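Local structure of MccB protein (Escherichia coli, 6OM4) at residues A12-G17 and E26-N31; V107-K112 and G311-P316; A237-D242 and P293-A298; G256-Q261 and Q335-S340. The protein catalyses a step of microcin C7 biosynthesis, using ATP to attach adenylate to the precursor peptide MccA through a phosphoramidate bond. All coordinates share one frame; numbering follows the deposited sequence.

Contact 1. Residues A12-G17 and E26-N31; sequences ARYGSG and EQYVEN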
# COMPACT_ATOMS: atom_id res chain seq x y z
N ALA A 12 -20.05 -0.47 21.58
CA ALA A 12 -21.47 -0.54 21.23
C ALA A 12 -22.08 -1.78 21.88
O ALA A 12 -21.40 -2.79 22.00
CB ALA A 12 -21.66 -0.57 19.72
N ARG A 13 -23.37 -1.70 22.20
CA ARG A 13 -24.15 -2.89 22.48
C ARG A 13 -24.42 -3.62 21.15
O ARG A 13 -24.60 -3.00 20.10
CB ARG A 13 -25.44 -2.47 23.20
CG ARG A 13 -26.27 -3.62 23.73
CD ARG A 13 -25.69 -4.16 25.03
NE ARG A 13 -26.69 -4.95 25.74
CZ ARG A 13 -27.17 -6.11 25.30
NH1 ARG A 13 -26.49 -6.84 24.42
NH2 ARG A 13 -28.35 -6.51 25.72
N TYR A 14 -24.50 -4.96 21.20
CA TYR A 14 -24.71 -5.77 20.02
C TYR A 14 -25.11 -7.19 20.43
O TYR A 14 -24.39 -7.82 21.19
CB TYR A 14 -23.41 -5.89 19.22
CG TYR A 14 -23.59 -6.47 17.84
CD1 TYR A 14 -24.12 -5.68 16.84
CD2 TYR A 14 -23.22 -7.76 17.52
CE1 TYR A 14 -24.28 -6.15 15.55
CE2 TYR A 14 -23.41 -8.26 16.24
CZ TYR A 14 -23.92 -7.44 15.24
OH TYR A 14 -24.11 -7.84 13.95
N GLY A 15 -26.13 -7.72 19.79
CA GLY A 15 -26.57 -9.14 20.04
C GLY A 15 -26.79 -9.43 21.52
O GLY A 15 -27.51 -8.71 22.22
N SER A 16 -26.11 -10.46 22.01
CA SER A 16 -26.27 -10.92 23.36
C SER A 16 -25.16 -10.33 24.25
O SER A 16 -25.08 -10.64 25.42
CB SER A 16 -26.35 -12.43 23.40
OG SER A 16 -27.57 -12.92 22.82
N GLY A 17 -24.36 -9.40 23.71
CA GLY A 17 -23.30 -8.75 24.47
C GLY A 17 -22.97 -7.37 23.92
O GLY A 17 -23.82 -6.49 23.77
N GLU A 26 -11.76 -5.58 15.95
CA GLU A 26 -13.05 -5.48 16.65
C GLU A 26 -13.37 -6.81 17.33
O GLU A 26 -13.19 -7.87 16.74
CB GLU A 26 -14.15 -5.11 15.64
CG GLU A 26 -15.57 -5.19 16.17
CD GLU A 26 -16.61 -5.41 15.07
OE1 GLU A 26 -17.22 -4.39 14.71
OE2 GLU A 26 -16.75 -6.56 14.57
N GLN A 27 -13.77 -6.75 18.59
CA GLN A 27 -14.12 -7.95 19.35
C GLN A 27 -15.59 -7.94 19.76
O GLN A 27 -16.08 -6.96 20.35
CB GLN A 27 -13.30 -7.98 20.63
CG GLN A 27 -11.80 -8.02 20.37
CD GLN A 27 -11.43 -9.31 19.69
OE1 GLN A 27 -11.94 -10.38 20.04
NE2 GLN A 27 -10.54 -9.22 18.71
N TYR A 28 -16.27 -9.05 19.47
CA TYR A 28 -17.57 -9.29 20.02
C TYR A 28 -17.40 -10.05 21.33
O TYR A 28 -16.80 -11.15 21.34
CB TYR A 28 -18.46 -10.05 19.03
CG TYR A 28 -19.81 -10.46 19.57
CD1 TYR A 28 -20.74 -9.53 20.01
CD2 TYR A 28 -20.18 -11.80 19.64
CE1 TYR A 28 -21.97 -9.89 20.52
CE2 TYR A 28 -21.42 -12.19 20.14
CZ TYR A 28 -22.32 -11.23 20.58
OH TYR A 28 -23.55 -11.60 21.06
N VAL A 29 -17.98 -9.50 22.40
CA VAL A 29 -17.98 -10.11 23.73
C VAL A 29 -19.42 -10.48 24.08
O VAL A 29 -20.22 -9.64 24.35
CB VAL A 29 -17.40 -9.10 24.74
CG1 VAL A 29 -17.21 -9.73 26.11
CG2 VAL A 29 -16.08 -8.58 24.23
N GLU A 30 -19.72 -11.78 24.02
CA GLU A 30 -21.08 -12.26 24.21
C GLU A 30 -21.49 -12.10 25.68
O GLU A 30 -22.67 -11.84 26.00
CB GLU A 30 -21.17 -13.71 23.72
CG GLU A 30 -22.32 -14.52 24.31
CD GLU A 30 -23.71 -14.19 23.82
OE1 GLU A 30 -23.86 -13.17 23.12
OE2 GLU A 30 -24.66 -14.96 24.14
N ASN A 31 -20.52 -12.30 26.57
CA ASN A 31 -20.69 -12.22 28.01
C ASN A 31 -20.88 -10.75 28.41
O ASN A 31 -19.92 -9.98 28.44
CB ASN A 31 -19.46 -12.88 28.64
CG ASN A 31 -19.42 -12.95 30.15
OD1 ASN A 31 -19.98 -12.12 30.87
ND2 ASN A 31 -18.62 -13.88 30.63
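Tyr28 meets the turn of 12-17 with its hydroxyl and its ring. Its CG is anti to the backbone N (chi1 175°), which carries the ring out to Tyr14-Gly17. These four residues form a type II' beta turn between strands 11-14 and 17-20. Tyr28 OH accepts a hydrogen bond from Ser16 N at 3.0 Å, with an N-H...O angle of 150°. Tyr14 O sits at the ring edge, 3.3 Å from Tyr28 CE1. The two tyrosine rings form an offset edge-to-face pair. The edge of Tyr14 points toward the face of Tyr28, with centroids 5.9 Å apart and planes at 83°. Both tyrosine side chains also touch Leu19 of the middle strand of this three-stranded antiparallel sheet.

Val29 makes a backbone contact. Its O lies 3.2 Å from Gly17 CA, a CA-H...O contact. With no side chain at Gly17, the backbones come close, and Gly17 CA is 4.2 Å from Glu30 CA. Glu30 N lies over the centre of the Tyr28 ring. Asn31 then caps helix 32-43, its OD1 accepting from Leu34 N.

Within 12-17, Arg13 NH1 donates to Gly17 O at 2.8 Å and to Gly15 O at 3.1 Å. Beyond its own backbone bonds between Tyr14 and Gly17, the turn is gripped by two side chains: a tyrosine hydroxyl takes one N-H group, and an arginine binds two carbonyls.

Contact 2. Residues V107-K112 and G311-P316; sequences VLVQDK and GKYSEP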
# COMPACT_ATOMS: atom_id res chain seq x y z
N VAL A 107 5.79 7.82 16.05
CA VAL A 107 6.92 8.73 15.71
C VAL A 107 8.03 7.94 15.01
O VAL A 107 8.71 8.51 14.11
CB VAL A 107 7.44 9.52 16.93
CG1 VAL A 107 8.63 10.40 16.58
CG2 VAL A 107 6.34 10.37 17.57
N LEU A 108 8.28 6.67 15.40
CA LEU A 108 9.34 5.88 14.73
C LEU A 108 8.92 5.46 13.32
O LEU A 108 9.71 5.47 12.41
CB LEU A 108 9.74 4.68 15.57
CG LEU A 108 10.17 5.03 16.99
CD1 LEU A 108 10.55 3.76 17.76
CD2 LEU A 108 11.34 5.99 16.97
N VAL A 109 7.64 5.12 13.12
CA VAL A 109 7.16 4.89 11.78
C VAL A 109 7.35 6.14 10.92
O VAL A 109 7.81 6.07 9.74
CB VAL A 109 5.68 4.47 11.77
CG1 VAL A 109 5.18 4.40 10.34
CG2 VAL A 109 5.48 3.16 12.52
N GLN A 110 6.94 7.30 11.44
CA GLN A 110 6.97 8.53 10.66
C GLN A 110 8.41 8.84 10.25
O GLN A 110 8.67 9.27 9.15
CB GLN A 110 6.32 9.70 11.41
CG GLN A 110 6.07 10.93 10.55
CD GLN A 110 5.07 10.70 9.44
OE1 GLN A 110 5.28 11.06 8.27
NE2 GLN A 110 3.98 10.06 9.80
N ASP A 111 9.36 8.54 11.15
CA ASP A 111 10.76 8.79 10.92
C ASP A 111 11.27 7.92 9.76
O ASP A 111 12.04 8.37 8.92
CB ASP A 111 11.55 8.51 12.20
CG ASP A 111 13.05 8.69 12.09
OD1 ASP A 111 13.48 9.86 11.96
OD2 ASP A 111 13.75 7.65 12.13
N LYS A 112 10.81 6.67 9.68
CA LYS A 112 11.19 5.81 8.58
C LYS A 112 10.63 6.33 7.25
O LYS A 112 11.31 6.28 6.24
CB LYS A 112 10.77 4.37 8.84
CG LYS A 112 11.54 3.70 9.95
CD LYS A 112 10.95 2.45 10.46
CE LYS A 112 11.65 1.99 11.72
NZ LYS A 112 11.41 0.54 11.91
N GLY A 311 7.47 1.42 6.69
CA GLY A 311 7.18 1.78 8.09
C GLY A 311 7.34 0.64 9.08
O GLY A 311 7.48 0.89 10.31
N LYS A 312 7.22 -0.60 8.59
CA LYS A 312 7.56 -1.86 9.31
C LYS A 312 6.58 -2.17 10.46
O LYS A 312 6.88 -3.03 11.25
CB LYS A 312 9.01 -1.83 9.84
CG LYS A 312 10.09 -1.76 8.77
CD LYS A 312 10.04 -2.87 7.75
CE LYS A 312 11.06 -2.71 6.63
NZ LYS A 312 12.33 -3.43 6.90
N TYR A 313 5.38 -1.58 10.48
CA TYR A 313 4.45 -1.71 11.60
C TYR A 313 3.44 -2.84 11.36
O TYR A 313 2.79 -3.33 12.30
CB TYR A 313 3.75 -0.38 11.85
CG TYR A 313 2.86 0.07 10.73
CD1 TYR A 313 1.52 -0.28 10.67
CD2 TYR A 313 3.36 0.89 9.74
CE1 TYR A 313 0.70 0.17 9.66
CE2 TYR A 313 2.56 1.32 8.70
CZ TYR A 313 1.23 0.95 8.65
OH TYR A 313 0.46 1.43 7.64
N SER A 314 3.35 -3.27 10.10
CA SER A 314 2.39 -4.32 9.68
C SER A 314 2.88 -4.89 8.35
O SER A 314 3.55 -4.20 7.62
CB SER A 314 1.01 -3.77 9.58
OG SER A 314 0.08 -4.82 9.28
N GLU A 315 2.58 -6.16 8.07
CA GLU A 315 3.15 -6.82 6.89
C GLU A 315 2.37 -6.40 5.64
O GLU A 315 1.13 -6.51 5.60
CB GLU A 315 3.25 -8.34 7.07
CG GLU A 315 4.64 -8.77 7.58
CD GLU A 315 4.80 -10.23 7.98
OE1 GLU A 315 3.93 -10.74 8.74
OE2 GLU A 315 5.80 -10.87 7.55
N PRO A 316 3.06 -6.00 4.55
CA PRO A 316 2.39 -5.73 3.27
C PRO A 316 1.58 -6.95 2.80
O PRO A 316 2.04 -8.08 2.89
CB PRO A 316 3.53 -5.39 2.31
CG PRO A 316 4.70 -5.06 3.17
CD PRO A 316 4.52 -5.82 4.46
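The C-terminal end of helix 292-311 meets the flank of helix 106-114 where Gly311 faces Val109. The two CA atoms are 4.8 Å apart, a short approach that the lack of a side chain on Gly311 allows. Both branches of Val109 take part. CG1 is anti to the backbone N (chi1 173°) and lies 4.0 Å from Gly311 CA. CG2 is 3.7 Å from Gly311 O. The same two methyls reach on to Tyr313. CG2 touches Tyr313 CB at 4.0 Å, and CG1 comes obliquely to the ring, 4.0 Å from Tyr313 CD2.

Both segments belong to the ThiF-type, Rossmann-like part of the enzyme. Helix 106-114 leads into strand 117-121 of its mixed sheet. The residues 311-316 start the connection from helix 292-311 to strand 321-326. Lys312 is the first residue past the helix, and its positive phi of 70° turns the chain away.

With chi1 at 64°, Tyr313 CG stands between its own backbone N and carbonyl carbon, and CB and CD2 face Val109. The ring packs on Ile307 and Lys308 of the preceding helix and meets the rings of His98 and Tyr99 of helix 93-101. Its OH is hydrogen-bonded to His98 NE2.

The extended chain of Lys112 passes Gly311, with CD 3.8 Å from Gly311 O. Its NZ ends 4.0 Å from Lys312 CB. The two lysines cross at about a right angle. Their ammonium nitrogens, Lys112 NZ and Lys312 NZ, stay 6.5 Å apart.

Contact 3. Residues A237-D242 and P293-A298; sequences AGYVND and PVNNVA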
# COMPACT_ATOMS: atom_id res chain seq x y z
N ALA A 237 1.54 -2.41 -9.77
CA ALA A 237 0.10 -2.32 -9.58
C ALA A 237 -0.52 -1.85 -10.89
O ALA A 237 0.16 -1.25 -11.72
CB ALA A 237 -0.26 -1.35 -8.47
N GLY A 238 -1.82 -2.09 -11.02
CA GLY A 238 -2.54 -1.66 -12.17
C GLY A 238 -3.85 -2.42 -12.27
O GLY A 238 -4.52 -2.61 -11.28
N TYR A 239 -4.22 -2.79 -13.49
CA TYR A 239 -5.51 -3.42 -13.73
C TYR A 239 -5.41 -4.23 -15.03
O TYR A 239 -4.65 -3.90 -15.94
CB TYR A 239 -6.64 -2.38 -13.80
CG TYR A 239 -6.21 -1.14 -14.54
CD1 TYR A 239 -6.22 -1.09 -15.93
CD2 TYR A 239 -5.68 -0.08 -13.85
CE1 TYR A 239 -5.73 0.03 -16.60
CE2 TYR A 239 -5.24 1.05 -14.49
CZ TYR A 239 -5.22 1.09 -15.87
OH TYR A 239 -4.75 2.24 -16.45
N VAL A 240 -6.22 -5.29 -15.08
CA VAL A 240 -6.50 -5.97 -16.29
C VAL A 240 -7.98 -5.67 -16.57
O VAL A 240 -8.86 -6.26 -15.93
CB VAL A 240 -6.23 -7.48 -16.22
CG1 VAL A 240 -6.33 -8.05 -17.62
CG2 VAL A 240 -4.86 -7.78 -15.64
N ASN A 241 -8.21 -4.69 -17.44
CA ASN A 241 -9.54 -4.14 -17.66
C ASN A 241 -10.18 -3.82 -16.30
O ASN A 241 -9.70 -2.95 -15.54
CB ASN A 241 -10.36 -5.05 -18.60
CG ASN A 241 -9.89 -5.02 -20.04
OD1 ASN A 241 -10.13 -5.94 -20.83
ND2 ASN A 241 -9.24 -3.94 -20.41
N ASP A 242 -11.27 -4.53 -15.95
CA ASP A 242 -12.12 -4.25 -14.80
C ASP A 242 -11.63 -4.90 -13.49
O ASP A 242 -12.30 -4.77 -12.47
CB ASP A 242 -13.55 -4.71 -15.11
CG ASP A 242 -13.61 -6.08 -15.76
OD1 ASP A 242 -13.48 -7.04 -15.05
OD2 ASP A 242 -13.74 -6.16 -17.00
N PRO A 293 -12.71 3.85 -10.57
CA PRO A 293 -12.81 3.03 -9.35
C PRO A 293 -11.81 1.87 -9.32
O PRO A 293 -11.23 1.59 -8.27
CB PRO A 293 -14.25 2.54 -9.36
CG PRO A 293 -15.01 3.67 -10.04
CD PRO A 293 -14.05 4.17 -11.12
N VAL A 294 -11.58 1.22 -10.48
CA VAL A 294 -10.61 0.09 -10.57
C VAL A 294 -9.18 0.60 -10.36
O VAL A 294 -8.39 0.09 -9.54
CB VAL A 294 -10.79 -0.64 -11.91
CG1 VAL A 294 -9.67 -1.64 -12.12
CG2 VAL A 294 -12.16 -1.32 -11.98
N ASN A 295 -8.86 1.66 -11.09
CA ASN A 295 -7.60 2.33 -10.99
C ASN A 295 -7.31 2.66 -9.52
O ASN A 295 -6.22 2.34 -8.97
CB ASN A 295 -7.61 3.61 -11.83
CG ASN A 295 -6.34 4.40 -11.69
OD1 ASN A 295 -6.20 5.25 -10.78
ND2 ASN A 295 -5.44 4.13 -12.61
N ASN A 296 -8.27 3.34 -8.90
CA ASN A 296 -8.06 3.92 -7.55
C ASN A 296 -7.89 2.82 -6.49
O ASN A 296 -7.13 3.00 -5.55
CB ASN A 296 -9.20 4.86 -7.17
CG ASN A 296 -9.30 6.08 -8.07
OD1 ASN A 296 -10.06 7.01 -7.75
ND2 ASN A 296 -8.52 6.12 -9.14
N VAL A 297 -8.60 1.70 -6.62
CA VAL A 297 -8.46 0.57 -5.68
C VAL A 297 -7.04 0.02 -5.74
O VAL A 297 -6.38 -0.23 -4.71
CB VAL A 297 -9.49 -0.54 -5.99
CG1 VAL A 297 -9.16 -1.84 -5.28
CG2 VAL A 297 -10.91 -0.11 -5.64
N ALA A 298 -6.56 -0.21 -6.97
CA ALA A 298 -5.24 -0.78 -7.17
C ALA A 298 -4.18 0.14 -6.60
O ALA A 298 -3.21 -0.31 -5.90
CB ALA A 298 -4.97 -1.03 -8.63
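Val294 packs on Tyr239 at the start of helix 292-311. Val294 CG1 is 3.5 Å from Tyr239 CB, and Val294 CG2 is 3.5 Å from Asp242 O. One turn further on, Ala298 CB presses against Gly238 O at 3.1 Å, a tight fit. Asn295 brings its amide obliquely to the tyrosine ring, with ND2 3.6 Å from Tyr239 CE2 and the two planes 51° apart. No hydrogen bond crosses between the segments.

Tyr239 CG stands between the backbone N and the carbonyl carbon (chi1 40°), a setting that brings ring atom CE2 to Asn295. This residue belongs to the adenylate pocket. Its side chain lies about 3 Å from the bound adenosine phosphoramidate, and its backbone bonds to the bound peptide.

Further out, Pro288 and Thr290 also touch Tyr239, and Ser327 OG is hydrogen-bonded to Asp242 O. Ile126 and His129 of helix 125-136 pack on Asn295.

Strand residues 237-240 and helix residues 293-298 run roughly antiparallel, at 146°, with their axes 7.5 Å apart at the closest. The helix lies against the mixed sheet here, touching Ala244 of the adjoining strand 243-250, with helix 125-136 beside it.

Contact 4. Residues G256-Q261 and Q335-S340; sequences GCYECQ and QNMGRS. With ZN (zinc ion), chain E.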
# COMPACT_ATOMS: atom_id res chain seq x y z
N GLY A 256 9.21 -14.15 -3.66
CA GLY A 256 9.28 -14.53 -5.06
C GLY A 256 9.38 -13.32 -5.97
O GLY A 256 9.05 -12.19 -5.56
N CYS A 257 9.85 -13.55 -7.20
CA CYS A 257 9.83 -12.53 -8.23
C CYS A 257 8.66 -12.83 -9.18
O CYS A 257 7.94 -13.81 -9.01
CB CYS A 257 11.17 -12.44 -8.96
SG CYS A 257 11.40 -13.69 -10.24
N TYR A 258 8.45 -11.94 -10.15
CA TYR A 258 7.35 -12.04 -11.11
C TYR A 258 7.37 -13.36 -11.90
O TYR A 258 6.30 -13.82 -12.32
CB TYR A 258 7.41 -10.85 -12.05
CG TYR A 258 6.15 -10.59 -12.85
CD1 TYR A 258 5.05 -9.96 -12.30
CD2 TYR A 258 6.09 -10.93 -14.19
CE1 TYR A 258 3.91 -9.69 -13.04
CE2 TYR A 258 4.97 -10.66 -14.95
CZ TYR A 258 3.89 -10.01 -14.38
OH TYR A 258 2.80 -9.75 -15.17
N GLU A 259 8.54 -13.99 -12.03
CA GLU A 259 8.69 -15.21 -12.91
C GLU A 259 8.83 -16.50 -12.09
O GLU A 259 8.84 -17.59 -12.65
CB GLU A 259 9.85 -14.97 -13.87
CG GLU A 259 9.52 -13.79 -14.77
CD GLU A 259 10.10 -13.75 -16.16
OE1 GLU A 259 10.56 -14.81 -16.66
OE2 GLU A 259 10.11 -12.65 -16.71
N CYS A 260 8.84 -16.41 -10.76
CA CYS A 260 9.06 -17.61 -9.96
C CYS A 260 7.99 -18.67 -10.27
O CYS A 260 8.32 -19.84 -10.51
CB CYS A 260 9.00 -17.32 -8.46
SG CYS A 260 10.57 -16.75 -7.76
N GLN A 261 6.72 -18.25 -10.22
CA GLN A 261 5.60 -19.14 -10.48
C GLN A 261 5.02 -18.76 -11.83
O GLN A 261 5.07 -17.60 -12.23
CB GLN A 261 4.53 -19.05 -9.38
CG GLN A 261 5.12 -19.07 -7.98
CD GLN A 261 5.58 -20.45 -7.64
OE1 GLN A 261 5.00 -21.44 -8.10
NE2 GLN A 261 6.62 -20.54 -6.82
N GLN A 335 -2.79 -14.65 -6.72
CA GLN A 335 -1.93 -15.57 -7.43
C GLN A 335 -0.66 -15.74 -6.59
O GLN A 335 -0.01 -14.76 -6.22
CB GLN A 335 -1.57 -15.08 -8.83
CG GLN A 335 -2.74 -14.94 -9.79
CD GLN A 335 -2.33 -14.18 -11.03
OE1 GLN A 335 -1.38 -13.41 -11.06
NE2 GLN A 335 -3.05 -14.42 -12.12
N ASN A 336 -0.28 -16.98 -6.35
CA ASN A 336 0.88 -17.29 -5.57
C ASN A 336 2.13 -16.92 -6.38
O ASN A 336 2.33 -17.45 -7.46
CB ASN A 336 0.80 -18.77 -5.20
CG ASN A 336 1.95 -19.26 -4.35
OD1 ASN A 336 2.93 -18.56 -4.15
ND2 ASN A 336 1.82 -20.48 -3.85
N MET A 337 2.95 -16.00 -5.86
CA MET A 337 4.26 -15.71 -6.42
C MET A 337 5.36 -15.89 -5.35
O MET A 337 6.27 -15.07 -5.21
CB MET A 337 4.30 -14.29 -6.99
CG MET A 337 3.40 -14.10 -8.22
SD MET A 337 3.74 -12.59 -9.10
CE MET A 337 2.97 -12.98 -10.67
N GLY A 338 5.26 -16.98 -4.58
CA GLY A 338 6.32 -17.37 -3.65
C GLY A 338 7.60 -17.78 -4.36
O GLY A 338 7.61 -18.09 -5.56
N ARG A 339 8.70 -17.77 -3.62
CA ARG A 339 10.02 -18.02 -4.18
C ARG A 339 10.09 -19.45 -4.72
O ARG A 339 9.63 -20.36 -4.04
CB ARG A 339 11.12 -17.87 -3.13
CG ARG A 339 11.61 -16.45 -2.95
CD ARG A 339 13.01 -16.39 -2.35
NE ARG A 339 14.05 -16.65 -3.34
CZ ARG A 339 15.33 -16.42 -3.11
NH1 ARG A 339 15.70 -16.16 -1.87
NH2 ARG A 339 16.22 -16.44 -4.08
N SER A 340 10.67 -19.62 -5.91
CA SER A 340 10.98 -20.97 -6.42
C SER A 340 12.48 -21.14 -6.40
O SER A 340 13.17 -20.26 -6.91
CB SER A 340 10.46 -21.20 -7.82
OG SER A 340 10.98 -22.41 -8.36
ZN ZN E . 11.93 -15.67 -9.30
O HOH W 1 10.53 -21.31 -11.08
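Gln261 is bent at chi2 (-74°), with CG beside the backbone N (chi1 -46°), and its amide reaches the backbone of Gly338. NE2 donates to Gly338 O at 2.9 Å and nearly straight, 169° at the hydrogen. The acceptor lies in the plane of the amide, but NE2 sits above the plane of the carbonyl. Gln261 CG also rests 3.3 Å from Asn336 O.

Cys260 SG lies beside its own backbone N. From there it faces both the metal and the other segment: it binds the zinc ion at 2.3 Å and accepts from Ser340 N at 3.4 Å. Cys257 N is a second donor to this sulfur. Cys257 SG also binds the zinc ion and takes a bond from Glu259 N. Such N-H...S bonds probably ease the negative charge on the thiolates.

The site is a four-cysteine zinc centre built on two CxxC pairs. Cys257 and Cys260 stand at the ends of a type I beta turn, and Cys343 and Cys346 complete the coordination. Segment 335-340 leaves the edge strand 332-336 and runs on toward that second pair. An Asx turn shapes this exit, with Asn336 OD1 accepting from Gly338 N.

Away from the metal, Met337 lies alongside Tyr258 in a Met-aromatic contact. SD is 5.2 Å from the ring centroid and oblique to it, and Met337 CE is 4.0 Å from Tyr258 CD1. Gly256 CA approaches Met337 O at 3.1 Å. A water links Cys260 O to Ser340 OG, which is also bonded to Val342 N.

Overall arrangement
Contact 1 stands apart in the N-terminal region, its centre 32 to 41 Å from the centres of the other three. Contacts 2, 3 and 4 share the ThiF-type part. Contacts 2 and 3 lie at the two ends of helix 292-311, with centres 26 Å apart. Contacts 3 and 4 reach the same mixed sheet, and their nearest atoms are about 8 Å apart. Contact 3 borders the active site: Tyr239 touches the bound nucleotide, and its side chain is about 6 Å from pyrophosphate. In contact 4, the Tyr258 side chain is about 14 Å from that nucleotide, although Gln335 and Tyr258 both meet the bound peptide. The peptide therefore passes both contacts 3 and 4.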